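Local coordinates for ethylbenzene dehydrogenase alpha-subunit (Aromatoleum aromaticum, PDB 2IVF), which belongs to the molybdopterin oxidoreductase family and carries a molybdenum atom, two pterin guanine dinucleotide ligands and an iron/sulfur cluster, at residues 332-345 with 355-369. Numbering follows the deposited sequence.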
loop_
_atom_site.group_PDB
_atom_site.type_symbol
_atom_site.label_atom_id
_atom_site.label_comp_id
_atom_site.label_asym_id
_atom_site.label_seq_id
_atom_site.Cartn_x
_atom_site.Cartn_y
_atom_site.Cartn_z
ATOM N N PRO A 332 32.164 8.957 -28.647
ATOM C CA PRO A 332 33.196 9.257 -29.655
ATOM C C PRO A 332 33.609 10.729 -29.807
ATOM O O PRO A 332 34.429 11.017 -30.656
ATOM C CB PRO A 332 32.536 8.789 -30.953
ATOM C CG PRO A 332 31.121 9.069 -30.728
ATOM C CD PRO A 332 30.843 8.742 -29.283
ATOM N N LEU A 333 33.058 11.655 -29.025
ATOM C CA LEU A 333 33.415 13.059 -29.226
ATOM C C LEU A 333 34.760 13.311 -28.580
ATOM O O LEU A 333 35.079 12.726 -27.535
ATOM C CB LEU A 333 32.372 14.017 -28.668
ATOM C CG LEU A 333 31.016 14.008 -29.386
ATOM C CD1 LEU A 333 30.047 14.961 -28.717
ATOM C CD2 LEU A 333 31.143 14.378 -30.883
ATOM N N LEU A 334 35.524 14.189 -29.209
ATOM C CA LEU A 334 36.885 14.472 -28.785
ATOM C C LEU A 334 36.960 15.542 -27.710
ATOM O O LEU A 334 36.250 16.558 -27.744
ATOM C CB LEU A 334 37.708 14.892 -29.970
ATOM C CG LEU A 334 37.940 13.860 -31.071
ATOM C CD1 LEU A 334 38.656 14.590 -32.246
ATOM C CD2 LEU A 334 38.787 12.690 -30.558
ATOM N N VAL A 335 37.855 15.279 -26.764
ATOM C CA VAL A 335 38.085 16.097 -25.616
ATOM C C VAL A 335 39.558 16.449 -25.626
ATOM O O VAL A 335 40.402 15.639 -26.006
ATOM C CB VAL A 335 37.679 15.349 -24.314
ATOM C CG1 VAL A 335 37.941 16.215 -23.114
ATOM C CG2 VAL A 335 36.225 14.979 -24.363
ATOM N N ARG A 336 39.843 17.691 -25.270
ATOM C CA ARG A 336 41.179 18.238 -25.241
ATOM C C ARG A 336 41.865 17.738 -23.985
ATOM O O ARG A 336 41.279 17.778 -22.897
ATOM C CB ARG A 336 41.109 19.769 -25.218
ATOM C CG ARG A 336 40.524 20.400 -26.482
ATOM C CD ARG A 336 40.438 21.918 -26.408
ATOM N NE ARG A 336 41.700 22.538 -26.031
ATOM C CZ ARG A 336 41.960 23.845 -26.118
ATOM N NH1 ARG A 336 41.067 24.700 -26.585
ATOM N NH2 ARG A 336 43.124 24.297 -25.712
ATOM N N MET A 337 43.089 17.250 -24.125
ATOM C CA MET A 337 43.847 16.753 -22.972
ATOM C C MET A 337 44.473 17.874 -22.141
ATOM O O MET A 337 44.928 17.630 -21.022
ATOM C CB MET A 337 44.915 15.759 -23.415
ATOM C CG MET A 337 44.343 14.445 -23.927
ATOM S SD MET A 337 43.514 13.556 -22.632
ATOM C CE MET A 337 41.815 14.138 -22.757
ATOM N N ASP A 338 44.487 19.093 -22.667
ATOM C CA ASP A 338 44.968 20.229 -21.892
ATOM C C ASP A 338 43.896 20.899 -21.008
ATOM O O ASP A 338 44.189 21.235 -19.856
ATOM C CB ASP A 338 45.653 21.243 -22.808
ATOM C CG ASP A 338 44.731 21.830 -23.867
ATOM O OD1 ASP A 338 43.634 21.296 -24.096
ATOM O OD2 ASP A 338 45.123 22.845 -24.479
ATOM N N THR A 339 42.685 21.116 -21.524
ATOM C CA THR A 339 41.644 21.831 -20.763
ATOM C C THR A 339 40.566 20.889 -20.200
ATOM O O THR A 339 39.851 21.239 -19.257
ATOM C CB THR A 339 40.916 22.899 -21.612
ATOM O OG1 THR A 339 40.187 22.269 -22.674
ATOM C CG2 THR A 339 41.894 23.931 -22.190
ATOM N N GLY A 340 40.456 19.690 -20.767
ATOM C CA GLY A 340 39.442 18.743 -20.360
ATOM C C GLY A 340 38.082 19.024 -20.977
ATOM O O GLY A 340 37.077 18.444 -20.596
ATOM N N LYS A 341 38.061 19.915 -21.946
ATOM C CA LYS A 341 36.803 20.347 -22.522
ATOM C C LYS A 341 36.681 19.803 -23.932
ATOM O O LYS A 341 37.690 19.575 -24.615
ATOM C CB LYS A 341 36.720 21.892 -22.455
ATOM C CG LYS A 341 36.118 22.355 -21.095
ATOM C CD LYS A 341 36.602 23.693 -20.654
ATOM C CE LYS A 341 36.258 23.973 -19.181
ATOM N NZ LYS A 341 34.841 23.693 -18.799
ATOM N N PHE A 342 35.450 19.559 -24.361
ATOM C CA PHE A 342 35.224 19.083 -25.722
ATOM C C PHE A 342 35.980 19.981 -26.717
ATOM O O PHE A 342 35.992 21.225 -26.587
ATOM C CB PHE A 342 33.741 19.058 -26.083
ATOM C CG PHE A 342 32.944 17.983 -25.385
ATOM C CD1 PHE A 342 33.035 16.654 -25.778
ATOM C CD2 PHE A 342 32.070 18.318 -24.355
ATOM C CE1 PHE A 342 32.289 15.662 -25.140
ATOM C CE2 PHE A 342 31.322 17.368 -23.717
ATOM C CZ PHE A 342 31.422 16.009 -24.108
ATOM N N LEU A 343 36.626 19.339 -27.688
ATOM C CA LEU A 343 37.235 20.054 -28.800
ATOM C C LEU A 343 36.129 20.723 -29.601
ATOM O O LEU A 343 35.192 20.035 -30.031
ATOM C CB LEU A 343 37.993 19.088 -29.698
ATOM C CG LEU A 343 38.687 19.703 -30.907
ATOM C CD1 LEU A 343 39.683 20.734 -30.429
ATOM C CD2 LEU A 343 39.340 18.594 -31.737
ATOM N N SER A 344 36.232 22.044 -29.775
ATOM C CA SER A 344 35.225 22.812 -30.492
ATOM C C SER A 344 35.780 23.422 -31.766
ATOM O O SER A 344 37.007 23.553 -31.946
ATOM C CB SER A 344 34.634 23.916 -29.619
ATOM O OG SER A 344 35.429 25.089 -29.631
ATOM N N ALA A 345 34.867 23.775 -32.665
ATOM C CA ALA A 345 35.235 24.366 -33.936
ATOM C C ALA A 345 35.843 25.734 -33.679
ATOM O O ALA A 345 36.696 26.174 -34.432
ATOM C CB ALA A 345 34.034 24.462 -34.838
ATOM N N GLN A 355 30.230 23.297 -31.740
ATOM C CA GLN A 355 30.471 22.346 -32.808
ATOM C C GLN A 355 31.601 21.427 -32.355
ATOM O O GLN A 355 32.722 21.864 -32.081
ATOM C CB GLN A 355 30.812 23.048 -34.115
ATOM C CG GLN A 355 31.214 22.103 -35.268
ATOM C CD GLN A 355 30.095 21.149 -35.684
ATOM O OE1 GLN A 355 29.099 21.570 -36.262
ATOM N NE2 GLN A 355 30.267 19.871 -35.408
ATOM N N PHE A 356 31.307 20.144 -32.285
ATOM C CA PHE A 356 32.265 19.189 -31.736
ATOM C C PHE A 356 32.743 18.212 -32.794
ATOM O O PHE A 356 32.315 18.297 -33.964
ATOM C CB PHE A 356 31.687 18.504 -30.517
ATOM C CG PHE A 356 31.233 19.449 -29.460
ATOM C CD1 PHE A 356 32.078 20.417 -28.956
ATOM C CD2 PHE A 356 29.963 19.365 -28.946
ATOM C CE1 PHE A 356 31.654 21.275 -27.984
ATOM C CE2 PHE A 356 29.544 20.229 -27.964
ATOM C CZ PHE A 356 30.391 21.174 -27.480
ATOM N N TYR A 357 33.666 17.326 -32.402
ATOM C CA TYR A 357 34.365 16.486 -33.358
ATOM C C TYR A 357 34.408 15.014 -33.033
ATOM O O TYR A 357 34.544 14.617 -31.869
ATOM C CB TYR A 357 35.795 16.960 -33.511
ATOM C CG TYR A 357 35.911 18.298 -34.192
ATOM C CD1 TYR A 357 36.088 18.378 -35.567
ATOM C CD2 TYR A 357 35.802 19.475 -33.469
ATOM C CE1 TYR A 357 36.157 19.553 -36.188
ATOM C CE2 TYR A 357 35.884 20.671 -34.085
ATOM C CZ TYR A 357 36.075 20.711 -35.450
ATOM O OH TYR A 357 36.189 21.910 -36.097
ATOM N N PHE A 358 34.281 14.222 -34.097
ATOM C CA PHE A 358 34.695 12.830 -34.122
ATOM C C PHE A 358 36.122 12.759 -34.659
ATOM O O PHE A 358 36.651 13.731 -35.220
ATOM C CB PHE A 358 33.845 12.010 -35.091
ATOM C CG PHE A 358 32.380 11.946 -34.759
ATOM C CD1 PHE A 358 31.942 11.566 -33.528
ATOM C CD2 PHE A 358 31.433 12.218 -35.732
ATOM C CE1 PHE A 358 30.580 11.463 -33.255
ATOM C CE2 PHE A 358 30.072 12.118 -35.461
ATOM C CZ PHE A 358 29.649 11.733 -34.223
ATOM N N PHE A 359 36.744 11.601 -34.505
ATOM C CA PHE A 359 37.946 11.334 -35.264
ATOM C C PHE A 359 37.602 10.265 -36.280
ATOM O O PHE A 359 36.985 9.252 -35.931
ATOM C CB PHE A 359 39.115 10.887 -34.398
ATOM C CG PHE A 359 40.430 10.962 -35.116
ATOM C CD1 PHE A 359 40.893 9.888 -35.864
ATOM C CD2 PHE A 359 41.161 12.130 -35.106
ATOM C CE1 PHE A 359 42.088 9.953 -36.557
ATOM C CE2 PHE A 359 42.368 12.213 -35.811
ATOM C CZ PHE A 359 42.826 11.111 -36.533
ATOM N N ASP A 360 38.005 10.513 -37.530
ATOM C CA ASP A 360 37.858 9.548 -38.611
ATOM C C ASP A 360 39.213 8.928 -38.870
ATOM O O ASP A 360 40.102 9.586 -39.410
ATOM C CB ASP A 360 37.331 10.214 -39.884
ATOM C CG ASP A 360 37.006 9.208 -40.975
ATOM O OD1 ASP A 360 37.382 8.027 -40.830
ATOM O OD2 ASP A 360 36.367 9.590 -41.980
ATOM N N GLU A 361 39.358 7.671 -38.464
ATOM C CA GLU A 361 40.630 6.971 -38.505
ATOM C C GLU A 361 41.036 6.709 -39.948
ATOM O O GLU A 361 42.196 6.919 -40.310
ATOM C CB GLU A 361 40.563 5.659 -37.715
ATOM C CG GLU A 361 40.478 5.867 -36.189
ATOM C CD GLU A 361 39.920 4.653 -35.407
ATOM O OE1 GLU A 361 38.707 4.306 -35.555
ATOM O OE2 GLU A 361 40.695 4.075 -34.602
ATOM N N LYS A 362 40.069 6.293 -40.769
ATOM C CA LYS A 362 40.305 6.085 -42.201
ATOM C C LYS A 362 40.775 7.384 -42.835
ATOM O O LYS A 362 41.786 7.414 -43.542
ATOM C CB LYS A 362 39.041 5.617 -42.920
ATOM C CG LYS A 362 38.413 4.345 -42.387
ATOM C CD LYS A 362 39.167 3.087 -42.801
ATOM C CE LYS A 362 38.347 1.839 -42.436
ATOM N NZ LYS A 362 38.453 0.745 -43.464
ATOM N N ALA A 363 40.050 8.464 -42.577
ATOM C CA ALA A 363 40.424 9.760 -43.129
ATOM C C ALA A 363 41.706 10.311 -42.486
ATOM O O ALA A 363 42.393 11.129 -43.093
ATOM C CB ALA A 363 39.275 10.751 -42.990
ATOM N N GLY A 364 42.039 9.860 -41.276
ATOM C CA GLY A 364 43.228 10.339 -40.576
ATOM C C GLY A 364 43.057 11.746 -40.037
ATOM O O GLY A 364 44.033 12.469 -39.852
ATOM N N SER A 365 41.811 12.128 -39.749
ATOM C CA SER A 365 41.507 13.493 -39.354
ATOM C C SER A 365 40.308 13.609 -38.417
ATOM O O SER A 365 39.442 12.755 -38.392
ATOM C CB SER A 365 41.193 14.328 -40.589
ATOM O OG SER A 365 41.006 15.686 -40.223
ATOM N N VAL A 366 40.293 14.717 -37.690
ATOM C CA VAL A 366 39.136 15.194 -36.957
ATOM C C VAL A 366 38.081 15.530 -38.019
ATOM O O VAL A 366 38.430 16.043 -39.100
ATOM C CB VAL A 366 39.562 16.437 -36.080
ATOM C CG1 VAL A 366 39.265 17.773 -36.783
ATOM C CG2 VAL A 366 38.934 16.408 -34.759
ATOM N N ARG A 367 36.827 15.171 -37.751
ATOM C CA ARG A 367 35.665 15.511 -38.590
ATOM C C ARG A 367 34.516 15.980 -37.715
ATOM O O ARG A 367 34.234 15.377 -36.684
ATOM C CB ARG A 367 35.155 14.302 -39.388
ATOM C CG ARG A 367 36.180 13.696 -40.336
ATOM C CD ARG A 367 35.574 12.611 -41.222
ATOM N NE ARG A 367 34.832 13.163 -42.349
ATOM C CZ ARG A 367 34.133 12.433 -43.214
ATOM N NH1 ARG A 367 34.068 11.110 -43.101
ATOM N NH2 ARG A 367 33.494 13.035 -44.205
ATOM N N LYS A 368 33.838 17.037 -38.155
ATOM C CA LYS A 368 32.753 17.638 -37.406
ATOM C C LYS A 368 31.670 16.615 -37.181
ATOM O O LYS A 368 31.276 15.907 -38.106
ATOM C CB LYS A 368 32.198 18.857 -38.137
ATOM C CG LYS A 368 33.098 20.065 -38.017
ATOM C CD LYS A 368 32.536 21.301 -38.701
ATOM C CE LYS A 368 33.598 22.371 -38.815
ATOM N NZ LYS A 368 33.027 23.673 -39.222
ATOM N N ALA A 369 31.259 16.500 -35.925
ATOM C CA ALA A 369 30.087 15.725 -35.542
ATOM C C ALA A 369 28.858 16.635 -35.731
ATOM O O ALA A 369 28.824 17.780 -35.235
ATOM C CB ALA A 369 30.206 15.258 -34.093
HETATM O O HOH W 1 35.574 9.704 -32.708
HETATM O O HOH W 2 34.859 17.447 -29.903
#
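Two direct backbone hydrogen bonds join 332-345 to 355-369. Leu334 N donates to Tyr357 O at 2.9 Å, nearly in line with the carbonyl (C=O...N 163°), and Ala345 N donates to Gln355 O at 2.9 Å, a more bent bond. Both acceptors also receive CA-H...O contacts: Leu333 CA to Tyr357 O at 3.3 Å and Ser344 CA to Gln355 O. Two waters complete the polar seam. One links Pro332 O to Phe359 N; the other accepts a hydrogen bond from Tyr357 N (2.8 Å) and lies within hydrogen-bonding distance of Leu334 O and Leu343 O.

Aromatic packing is led by Phe356 and Tyr357. The Phe356 ring reaches Phe342 obliquely, with CB of Phe342 3.6 Å from Phe356 CD1, while Leu343 O sits at its edge, in the ring plane. Tyr357 likewise presents an edge to Leu343 O and Ala345, its OH lying 3.6 Å from Ala345 CB. With CG anti to the backbone N (chi1 -180°), the Leu343 side chain reaches Tyr357, CG lying 3.9 Å from Tyr357 CD2.

Leu333 and Leu334 share the aliphatic contacts. Leu333 CD2 fits tightly against Ala369 CB (3.5 Å) and also touches the Phe358 ring; Leu334 CD1 rests against Tyr357 CB, and Leu343 CD2 lies near Val366 CG2. Pro332 runs side by side with the Phe358 ring, pointing the same way, and Ala369 CB lies over one face of it, toward the rim.

The strands 334-336 and 356-360 run at 110° to each other and belong to separate sheets. Strand 334-336 pairs with 395-400, and strand 356-360 forms a hairpin with 365-369 that closes in a G1 beta bulge. Helix 345-349 packs Val348 on Leu343 and Tyr357, and the Phe359 ring stacks on Phe386 of strand 385-389.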